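Local atomic coordinates of putative cathepsin d (Ixodes ricinus, PDB entry 5N7Q), a protein that probably cleaves proteins as an aspartic endopeptidase of the pepsin-like A1 family, and here holds the inhibitor pepstatin A. Residues A[180-191]-A[331-339]; A[196-204]-A[216-226]. One frame throughout, in Å; residues are numbered along the deposited sequence. Where two conformers were deposited one is given.

Contact 1: A[180-191]-A[331-339]; sequences DHYKGSITYVPV and DRVGFAEVA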
loop_
_atom_site.group_PDB
_atom_site.type_symbol
_atom_site.label_atom_id
_atom_site.label_comp_id
_atom_site.label_asym_id
_atom_site.label_seq_id
_atom_site.Cartn_x
_atom_site.Cartn_y
_atom_site.Cartn_z
ATOM N N ASP A 180 -0.076 -7.912 19.719
ATOM C CA ASP A 180 -1.112 -7.020 20.200
ATOM C C ASP A 180 -1.911 -6.384 19.067
ATOM O O ASP A 180 -2.903 -5.712 19.335
ATOM C CB ASP A 180 -0.550 -6.019 21.208
ATOM C CG ASP A 180 -0.123 -6.688 22.529
ATOM O OD1 ASP A 180 -0.781 -7.703 22.909
ATOM O OD2 ASP A 180 0.882 -6.218 23.132
ATOM N N HIS A 181 -1.516 -6.601 17.808
ATOM C CA HIS A 181 -2.333 -6.197 16.673
ATOM C C HIS A 181 -3.097 -7.306 16.002
ATOM O O HIS A 181 -3.762 -7.039 14.991
ATOM C CB HIS A 181 -1.481 -5.504 15.598
ATOM C CG HIS A 181 -1.009 -4.149 15.995
ATOM N ND1 HIS A 181 -1.862 -3.174 16.459
ATOM C CD2 HIS A 181 0.223 -3.594 15.959
ATOM C CE1 HIS A 181 -1.160 -2.078 16.724
ATOM N NE2 HIS A 181 0.102 -2.313 16.427
ATOM N N TYR A 182 -3.086 -8.523 16.532
ATOM C CA TYR A 182 -3.858 -9.587 15.905
ATOM C C TYR A 182 -4.373 -10.608 16.908
ATOM O O TYR A 182 -3.843 -10.714 18.027
ATOM C CB TYR A 182 -3.086 -10.247 14.747
ATOM C CG TYR A 182 -2.057 -11.306 15.128
ATOM C CD1 TYR A 182 -2.425 -12.648 15.304
ATOM C CD2 TYR A 182 -0.707 -10.996 15.255
ATOM C CE1 TYR A 182 -1.473 -13.616 15.607
ATOM C CE2 TYR A 182 0.230 -11.957 15.575
ATOM C CZ TYR A 182 -0.173 -13.276 15.731
ATOM O OH TYR A 182 0.764 -14.220 16.032
ATOM N N LYS A 183 -5.409 -11.323 16.502
ATOM C CA LYS A 183 -5.947 -12.426 17.312
ATOM C C LYS A 183 -5.906 -13.705 16.505
ATOM O O LYS A 183 -5.867 -13.701 15.266
ATOM C CB LYS A 183 -7.347 -12.115 17.843
ATOM C CG LYS A 183 -8.371 -11.673 16.844
ATOM C CD LYS A 183 -9.690 -11.328 17.562
ATOM C CE LYS A 183 -10.510 -10.257 16.862
ATOM N NZ LYS A 183 -11.943 -10.277 17.316
ATOM N N GLY A 184 -5.892 -14.817 17.218
ATOM C CA GLY A 184 -5.763 -16.137 16.609
ATOM C C GLY A 184 -4.326 -16.413 16.190
ATOM O O GLY A 184 -3.362 -16.027 16.870
ATOM N N SER A 185 -4.195 -17.094 15.055
ATOM C CA SER A 185 -2.922 -17.550 14.507
ATOM C C SER A 185 -2.741 -16.988 13.107
ATOM O O SER A 185 -3.723 -16.768 12.380
ATOM C CB SER A 185 -2.893 -19.074 14.424
ATOM O OG SER A 185 -3.840 -19.552 13.481
ATOM N N ILE A 186 -1.502 -16.733 12.747
ATOM C CA ILE A 186 -1.145 -16.274 11.411
ATOM C C ILE A 186 -1.279 -17.417 10.424
ATOM O O ILE A 186 -0.812 -18.541 10.688
ATOM C CB ILE A 186 0.301 -15.736 11.398
ATOM C CG1 ILE A 186 0.417 -14.468 12.242
ATOM C CG2 ILE A 186 0.704 -15.323 9.997
ATOM C CD1 ILE A 186 1.826 -14.146 12.694
ATOM N N THR A 187 -1.905 -17.113 9.288
ATOM C CA THR A 187 -1.851 -17.984 8.083
ATOM C C THR A 187 -0.833 -17.460 7.089
ATOM O O THR A 187 -0.947 -16.317 6.654
ATOM C CB THR A 187 -3.228 -18.005 7.406
ATOM O OG1 THR A 187 -4.180 -18.539 8.328
ATOM C CG2 THR A 187 -3.219 -18.888 6.173
ATOM N N TYR A 188 0.143 -18.302 6.717
ATOM C CA TYR A 188 1.158 -17.905 5.752
ATOM C C TYR A 188 0.840 -18.443 4.369
ATOM O O TYR A 188 0.238 -19.508 4.235
ATOM C CB TYR A 188 2.538 -18.374 6.218
ATOM C CG TYR A 188 3.112 -17.532 7.338
ATOM C CD1 TYR A 188 3.607 -16.272 7.079
ATOM C CD2 TYR A 188 3.151 -18.006 8.651
ATOM C CE1 TYR A 188 4.132 -15.474 8.086
ATOM C CE2 TYR A 188 3.676 -17.222 9.684
ATOM C CZ TYR A 188 4.185 -15.963 9.392
ATOM O OH TYR A 188 4.703 -15.166 10.382
ATOM N N VAL A 189 1.253 -17.690 3.359
ATOM C CA VAL A 189 1.179 -18.070 1.947
ATOM C C VAL A 189 2.573 -17.761 1.344
ATOM O O VAL A 189 3.139 -16.695 1.584
ATOM C CB VAL A 189 0.013 -17.360 1.204
ATOM C CG1 VAL A 189 0.166 -15.848 1.186
ATOM C CG2 VAL A 189 -0.182 -17.954 -0.175
ATOM N N PRO A 190 3.149 -18.690 0.589
ATOM C CA PRO A 190 4.473 -18.396 0.033
ATOM C C PRO A 190 4.401 -17.392 -1.099
ATOM O O PRO A 190 3.471 -17.432 -1.921
ATOM C CB PRO A 190 4.951 -19.742 -0.518
ATOM C CG PRO A 190 3.737 -20.568 -0.663
ATOM C CD PRO A 190 2.693 -20.060 0.281
ATOM N N VAL A 191 5.376 -16.495 -1.184
ATOM C CA VAL A 191 5.471 -15.629 -2.374
ATOM C C VAL A 191 5.738 -16.517 -3.597
ATOM O O VAL A 191 6.473 -17.489 -3.525
ATOM C CB VAL A 191 6.555 -14.531 -2.183
ATOM C CG1 VAL A 191 6.859 -13.770 -3.460
ATOM C CG2 VAL A 191 6.165 -13.590 -1.051
ATOM N N ASP A 331 10.426 -15.428 2.357
ATOM C CA ASP A 331 9.663 -15.026 1.172
ATOM C C ASP A 331 8.204 -15.515 1.266
ATOM O O ASP A 331 7.740 -16.347 0.492
ATOM C CB ASP A 331 10.341 -15.553 -0.111
ATOM C CG ASP A 331 11.603 -14.761 -0.471
ATOM O OD1 ASP A 331 11.651 -13.531 -0.226
ATOM O OD2 ASP A 331 12.588 -15.355 -0.979
ATOM N N ARG A 332 7.531 -15.034 2.294
ATOM C CA ARG A 332 6.137 -15.413 2.534
ATOM C C ARG A 332 5.394 -14.207 3.114
ATOM O O ARG A 332 5.987 -13.234 3.591
ATOM C CB ARG A 332 6.068 -16.628 3.455
ATOM C CG ARG A 332 6.570 -16.379 4.865
ATOM C CD ARG A 332 6.648 -17.629 5.697
ATOM N NE ARG A 332 7.105 -17.286 7.044
ATOM C CZ ARG A 332 6.930 -18.032 8.129
ATOM N NH1 ARG A 332 6.343 -19.220 8.051
ATOM N NH2 ARG A 332 7.411 -17.598 9.283
ATOM N N VAL A 333 4.077 -14.277 2.985
ATOM C CA VAL A 333 3.143 -13.276 3.497
ATOM C C VAL A 333 2.271 -13.966 4.518
ATOM O O VAL A 333 1.769 -15.065 4.251
ATOM C CB VAL A 333 2.294 -12.620 2.383
ATOM C CG1 VAL A 333 1.305 -11.615 3.002
ATOM C CG2 VAL A 333 3.165 -11.928 1.334
ATOM N N GLY A 334 2.057 -13.301 5.657
ATOM C CA GLY A 334 1.214 -13.834 6.722
ATOM C C GLY A 334 -0.003 -12.921 6.895
ATOM O O GLY A 334 0.132 -11.679 6.839
ATOM N N PHE A 335 -1.167 -13.527 7.192
ATOM C CA PHE A 335 -2.400 -12.777 7.459
ATOM C C PHE A 335 -3.007 -13.278 8.775
ATOM O O PHE A 335 -3.078 -14.478 9.012
ATOM C CB PHE A 335 -3.451 -12.924 6.354
ATOM C CG PHE A 335 -3.031 -12.362 5.023
ATOM C CD1 PHE A 335 -2.861 -10.989 4.843
ATOM C CD2 PHE A 335 -2.799 -13.206 3.955
ATOM C CE1 PHE A 335 -2.483 -10.480 3.605
ATOM C CE2 PHE A 335 -2.410 -12.701 2.730
ATOM C CZ PHE A 335 -2.250 -11.357 2.553
ATOM N N ALA A 336 -3.485 -12.362 9.594
ATOM C CA ALA A 336 -4.268 -12.727 10.789
ATOM C C ALA A 336 -5.357 -11.686 11.029
ATOM O O ALA A 336 -5.166 -10.524 10.764
ATOM C CB ALA A 336 -3.387 -12.850 12.015
ATOM N N GLU A 337 -6.440 -12.106 11.654
ATOM C CA GLU A 337 -7.510 -11.202 12.029
ATOM C C GLU A 337 -6.971 -10.094 12.915
ATOM O O GLU A 337 -6.312 -10.359 13.900
ATOM C CB GLU A 337 -8.553 -11.985 12.824
ATOM C CG GLU A 337 -9.787 -11.191 13.156
ATOM C CD GLU A 337 -10.912 -12.020 13.776
ATOM O OE1 GLU A 337 -10.769 -13.254 13.980
ATOM O OE2 GLU A 337 -11.966 -11.408 14.060
ATOM N N VAL A 338 -7.277 -8.858 12.579
ATOM C CA VAL A 338 -6.783 -7.711 13.329
ATOM C C VAL A 338 -7.383 -7.683 14.742
ATOM O O VAL A 338 -8.474 -8.221 14.962
ATOM C CB VAL A 338 -7.006 -6.407 12.517
ATOM C CG1 VAL A 338 -8.471 -5.968 12.558
ATOM C CG2 VAL A 338 -6.075 -5.299 12.964
ATOM N N ALA A 339 -6.661 -7.099 15.700
ATOM C CA ALA A 339 -7.176 -6.991 17.078
ATOM C C ALA A 339 -7.798 -5.631 17.314
ATOM O O ALA A 339 -7.397 -4.885 18.234
ATOM C CB ALA A 339 -6.085 -7.245 18.092
ATOM O OXT ALA A 339 -8.708 -5.244 16.571
HETATM O O HOH W 1 -6.119 -14.815 12.955
HETATM O O HOH W 2 -8.999 -15.104 14.790
HETATM O O HOH W 3 -5.071 -16.500 9.955
HETATM O O HOH W 4 7.349 -14.468 9.893
HETATM O O HOH W 5 8.370 -18.190 -1.736
#
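Arg332 and Tyr188 form a stacked side-chain pair on this antiparallel ladder, which joins strand 187-190 to the C-terminal strand 332-337, itself paired with 322-327 in the pepsin-like fold. The guanidinium lies flat on the phenol ring, planes 3° apart, with Arg332 CZ 3.5 Å from the centroid of the Tyr188 ring, a cation-pi stack. Arg332 reaches it because its CG is tucked between its own N and C (chi1 66°), after which the chain runs extended to NE. Ile186 CG2 sits over the opposite face, toward its rim, while Gly334 CA approaches Tyr188 CD1 obliquely at 3.4 Å. A water joins Tyr188 OH to Arg332 NH2, and Arg332 NE makes a salt bridge to Asp327 OD2.

On the other face of the strands, Val189 and Val333 run alongside each other in the same direction; their backbones are bonded both ways, Val189 N to Val333 O at 2.8 Å and Val333 N to Val189 O. Thr187 and Phe335 are likewise doubly bonded; there a water accepts a hydrogen bond from Thr187 OG1 and donates to Ser185 O and Phe335 O.

Beyond a two-residue shift in register, Ala336 CB packs obliquely against Tyr182 CD1 at 3.4 Å. The extended Lys183 and Glu337 chains make a long salt bridge, Lys183 NZ to Glu337 OE2 3.4 Å. Val189, Val333 and Phe335 thus share one face with Thr187; the other carries the stacked cation, and ring and Asp327 together would fix the guanidinium's flat orientation.

Contact 2: A[196-204]-A[216-226]; sequences YWQFHVDGV and LLCKDGCEAIA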
loop_
_atom_site.group_PDB
_atom_site.type_symbol
_atom_site.label_atom_id
_atom_site.label_comp_id
_atom_site.label_asym_id
_atom_site.label_seq_id
_atom_site.Cartn_x
_atom_site.Cartn_y
_atom_site.Cartn_z
ATOM N N TYR A 196 6.389 -7.650 -6.802
ATOM C CA TYR A 196 5.379 -7.389 -5.800
ATOM C C TYR A 196 5.453 -8.486 -4.738
ATOM O O TYR A 196 6.129 -9.518 -4.910
ATOM C CB TYR A 196 3.975 -7.370 -6.404
ATOM C CG TYR A 196 3.766 -6.430 -7.585
ATOM C CD1 TYR A 196 3.948 -5.065 -7.463
ATOM C CD2 TYR A 196 3.281 -6.915 -8.800
ATOM C CE1 TYR A 196 3.745 -4.207 -8.535
ATOM C CE2 TYR A 196 3.044 -6.068 -9.879
ATOM C CZ TYR A 196 3.281 -4.709 -9.736
ATOM O OH TYR A 196 3.051 -3.869 -10.824
ATOM N N TRP A 197 4.742 -8.266 -3.654
ATOM C CA TRP A 197 4.486 -9.301 -2.662
ATOM C C TRP A 197 3.326 -10.157 -3.157
ATOM O O TRP A 197 2.169 -9.920 -2.819
ATOM C CB TRP A 197 4.203 -8.670 -1.306
ATOM C CG TRP A 197 5.447 -8.138 -0.662
ATOM C CD1 TRP A 197 5.951 -6.856 -0.735
ATOM C CD2 TRP A 197 6.341 -8.872 0.188
ATOM N NE1 TRP A 197 7.102 -6.774 0.017
ATOM C CE2 TRP A 197 7.340 -7.985 0.605
ATOM C CE3 TRP A 197 6.364 -10.194 0.659
ATOM C CZ2 TRP A 197 8.366 -8.375 1.460
ATOM C CZ3 TRP A 197 7.362 -10.586 1.481
ATOM C CH2 TRP A 197 8.352 -9.663 1.910
ATOM N N GLN A 198 3.649 -11.076 -4.070
ATOM C CA GLN A 198 2.680 -11.800 -4.891
ATOM C C GLN A 198 2.543 -13.250 -4.440
ATOM O O GLN A 198 3.537 -13.871 -4.034
ATOM C CB GLN A 198 3.119 -11.738 -6.350
ATOM C CG GLN A 198 2.101 -12.246 -7.369
ATOM C CD GLN A 198 2.494 -11.920 -8.787
ATOM O OE1 GLN A 198 3.035 -10.837 -9.073
ATOM N NE2 GLN A 198 2.239 -12.847 -9.690
ATOM N N PHE A 199 1.335 -13.778 -4.525
ATOM C CA PHE A 199 1.035 -15.141 -4.060
ATOM C C PHE A 199 -0.220 -15.667 -4.727
ATOM O O PHE A 199 -0.943 -14.925 -5.386
ATOM C CB PHE A 199 0.886 -15.165 -2.520
ATOM C CG PHE A 199 -0.038 -14.109 -2.005
ATOM C CD1 PHE A 199 -1.403 -14.346 -1.907
ATOM C CD2 PHE A 199 0.439 -12.843 -1.682
ATOM C CE1 PHE A 199 -2.266 -13.351 -1.465
ATOM C CE2 PHE A 199 -0.422 -11.859 -1.238
ATOM C CZ PHE A 199 -1.775 -12.101 -1.138
ATOM N N HIS A 200 -0.454 -16.957 -4.512
ATOM C CA HIS A 200 -1.629 -17.643 -5.062
ATOM C C HIS A 200 -2.817 -17.567 -4.113
ATOM O O HIS A 200 -2.707 -17.754 -2.894
ATOM C CB HIS A 200 -1.255 -19.100 -5.339
ATOM C CG HIS A 200 -2.366 -19.908 -5.934
ATOM N ND1 HIS A 200 -2.760 -19.772 -7.241
ATOM C CD2 HIS A 200 -3.157 -20.867 -5.397
ATOM C CE1 HIS A 200 -3.752 -20.606 -7.488
ATOM N NE2 HIS A 200 -4.025 -21.264 -6.382
ATOM N N VAL A 201 -3.985 -17.272 -4.697
ATOM C CA VAL A 201 -5.285 -17.285 -4.015
ATOM C C VAL A 201 -6.125 -18.462 -4.554
ATOM O O VAL A 201 -6.118 -18.728 -5.765
ATOM C CB VAL A 201 -6.000 -15.932 -4.212
ATOM C CG1 VAL A 201 -7.446 -15.990 -3.759
ATOM C CG2 VAL A 201 -5.213 -14.835 -3.487
ATOM N N ASP A 202 -6.835 -19.125 -3.648
ATOM C CA ASP A 202 -7.620 -20.313 -4.002
ATOM C C ASP A 202 -8.980 -19.982 -4.582
ATOM O O ASP A 202 -9.460 -20.765 -5.393
ATOM C CB ASP A 202 -7.848 -21.209 -2.792
ATOM C CG ASP A 202 -6.558 -21.699 -2.146
ATOM O OD1 ASP A 202 -5.512 -21.778 -2.811
ATOM O OD2 ASP A 202 -6.593 -21.986 -0.931
ATOM N N GLY A 203 -9.623 -18.914 -4.103
ATOM C CA GLY A 203 -10.933 -18.509 -4.614
ATOM C C GLY A 203 -11.428 -17.221 -4.013
ATOM O O GLY A 203 -10.861 -16.717 -3.044
ATOM N N VAL A 204 -12.482 -16.682 -4.618
ATOM C CA VAL A 204 -13.132 -15.457 -4.156
ATOM C C VAL A 204 -14.620 -15.736 -4.288
ATOM O O VAL A 204 -15.036 -16.302 -5.309
ATOM C CB VAL A 204 -12.734 -14.244 -5.028
ATOM C CG1 VAL A 204 -13.453 -12.976 -4.572
ATOM C CG2 VAL A 204 -11.233 -14.010 -5.011
ATOM N N LEU A 216 -19.281 -17.094 -7.491
ATOM C CA LEU A 216 -17.983 -17.778 -7.346
ATOM C C LEU A 216 -17.012 -17.261 -8.396
ATOM O O LEU A 216 -17.221 -17.456 -9.597
ATOM C CB LEU A 216 -18.151 -19.307 -7.431
ATOM C CG LEU A 216 -19.174 -19.948 -6.496
ATOM C CD1 LEU A 216 -19.182 -21.472 -6.635
ATOM C CD2 LEU A 216 -18.990 -19.609 -5.022
ATOM N N LEU A 217 -15.954 -16.586 -7.942
ATOM C CA LEU A 217 -14.975 -15.962 -8.783
ATOM C C LEU A 217 -13.611 -16.563 -8.474
ATOM O O LEU A 217 -13.492 -17.394 -7.563
ATOM C CB LEU A 217 -14.991 -14.457 -8.531
ATOM C CG LEU A 217 -16.345 -13.854 -8.940
ATOM C CD1 LEU A 217 -16.463 -12.471 -8.355
ATOM C CD2 LEU A 217 -16.485 -13.832 -10.443
ATOM N N CYS A 218 -12.592 -16.155 -9.231
ATOM C CA CYS A 218 -11.274 -16.794 -9.110
ATOM C C CYS A 218 -11.495 -18.314 -9.053
ATOM O O CYS A 218 -10.916 -19.009 -8.223
ATOM C CB CYS A 218 -10.565 -16.278 -7.857
ATOM S SG CYS A 218 -8.974 -17.054 -7.507
ATOM N N LYS A 219 -12.381 -18.805 -9.924
ATOM C CA LYS A 219 -12.921 -20.146 -9.748
ATOM C C LYS A 219 -11.843 -21.226 -9.771
ATOM O O LYS A 219 -11.871 -22.148 -8.953
ATOM C CB LYS A 219 -14.027 -20.434 -10.763
ATOM C CG LYS A 219 -14.722 -21.769 -10.542
ATOM C CD LYS A 219 -15.668 -21.721 -9.352
ATOM C CE LYS A 219 -16.118 -23.108 -8.929
ATOM N NZ LYS A 219 -15.155 -23.744 -7.997
ATOM N N ASP A 220 -10.878 -21.057 -10.660
ATOM C CA ASP A 220 -9.813 -22.056 -10.791
ATOM C C ASP A 220 -8.499 -21.624 -10.150
ATOM O O ASP A 220 -7.454 -22.096 -10.547
ATOM C CB ASP A 220 -9.615 -22.408 -12.262
ATOM C CG ASP A 220 -10.880 -22.942 -12.923
ATOM O OD1 ASP A 220 -11.689 -23.608 -12.246
ATOM O OD2 ASP A 220 -11.027 -22.674 -14.131
ATOM N N GLY A 221 -8.578 -20.756 -9.139
ATOM C CA GLY A 221 -7.410 -20.149 -8.513
ATOM C C GLY A 221 -6.937 -18.934 -9.276
ATOM O O GLY A 221 -7.209 -18.770 -10.466
ATOM N N CYS A 222 -6.160 -18.094 -8.603
ATOM C CA CYS A 222 -5.707 -16.850 -9.203
ATOM C C CYS A 222 -4.513 -16.335 -8.438
ATOM O O CYS A 222 -4.151 -16.907 -7.422
ATOM C CB CYS A 222 -6.853 -15.806 -9.225
ATOM S SG CYS A 222 -7.607 -15.534 -7.624
ATOM N N GLU A 223 -3.913 -15.260 -8.948
ATOM C CA GLU A 223 -2.723 -14.622 -8.348
ATOM C C GLU A 223 -3.184 -13.300 -7.728
ATOM O O GLU A 223 -4.138 -12.665 -8.210
ATOM C CB GLU A 223 -1.588 -14.355 -9.378
ATOM C CG GLU A 223 -0.740 -15.549 -9.889
ATOM C CD GLU A 223 0.353 -16.069 -8.921
ATOM O OE1 GLU A 223 1.519 -15.514 -8.824
ATOM O OE2 GLU A 223 0.056 -17.129 -8.319
ATOM N N ALA A 224 -2.503 -12.868 -6.668
ATOM C CA ALA A 224 -2.791 -11.623 -5.976
ATOM C C ALA A 224 -1.511 -11.031 -5.415
ATOM O O ALA A 224 -0.502 -11.708 -5.278
ATOM C CB ALA A 224 -3.760 -11.860 -4.817
ATOM N N ILE A 225 -1.572 -9.759 -5.037
ATOM C CA ILE A 225 -0.488 -9.090 -4.279
ATOM C C ILE A 225 -1.069 -8.421 -3.048
ATOM O O ILE A 225 -2.258 -8.043 -3.042
ATOM C CB ILE A 225 0.319 -8.074 -5.153
ATOM C CG1 ILE A 225 -0.494 -6.794 -5.446
ATOM C CG2 ILE A 225 0.752 -8.753 -6.463
ATOM C CD1 ILE A 225 0.277 -5.702 -6.170
ATOM N N ALA A 226 -0.244 -8.239 -2.036
ATOM C CA ALA A 226 -0.607 -7.454 -0.857
ATOM C C ALA A 226 0.025 -6.075 -1.002
ATOM O O ALA A 226 1.233 -5.961 -0.997
ATOM C CB ALA A 226 -0.132 -8.135 0.401
HETATM O O HOH W 6 2.997 -5.954 -3.357
HETATM O O HOH W 7 -12.045 -21.384 -6.279
#
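Backbone hydrogen bonds join Phe199 with Ala224 and Val201 with Cys222 in two hydrogen-bonded antiparallel pairs, and Ala226 N extends the ladder to Trp197 O at 3.0 Å. Past a two-residue slip, a second short ladder pairs Val204 with Leu217. The slip coincides with a classic bulge at Asp202 and Gly203 opposite Thr273, and with the type I turn from Cys218 to Gly221.

The polar side-chain bond, in the Glu223 conformer described, is Gln198 NE2 to Glu223 OE1, 2.9 Å and fairly straight at 163°. It reaches the anti lone pair of OE1 and lies near the amide plane, although amide and carboxylate are turned 64° apart. In that conformer Glu223 bends at chi2 (-78°) to present this oxygen, which also bonds to Thr192.

Apolar contacts occupy both faces. On the Gln198 side, Ile225 CD1 makes a CH-pi contact over the Tyr196 ring, 4.1 Å from its centroid, and Ile225 CG2 meets Tyr196 CB at 3.5 Å. On the Phe199 side, Val201 CG2 touches Ala224 CB at 3.6 Å, and Val201 CB lies 3.8 Å from Cys222 SG. The Cys218–Cys222 disulfide spans the type I turn, its Cys222 sulfur against Val201, while Val204 CG2 rests on Cys218 CB.

The Tyr196 hydroxyl bonds to the backbone of the bound inhibitor, and Ile225 lies close to Asp227. The arrangement belongs to the C-terminal half of the pepsin fold, where strand 222-226 runs into Asp227, the predicted second catalytic aspartate.

How the contacts relate
From the N terminus, the chain first reaches 180-191, whose partner 331-339 is the C-terminal end of the protein, so contact 1 closes a loop of 139 residues. Contact 2 is nested wholly inside it: 196-204 follows almost directly, and only 11 residues separate it from 216-226. Strand 198-206 forms a hairpin with 215-217, and the chain turns back to lay 222-226 on the same strand, heading for Asp227, a predicted catalytic aspartate. Contact 1 ties the two ends of the chain's second half beside strand 322-327, whereas contact 2 lies next to strands 270-274 and 312-314. The contacts touch directly, with Val189 CG1 packed 3.6 Å from Phe199 CG, so strand 187-190 and strand 198-206 pack together there.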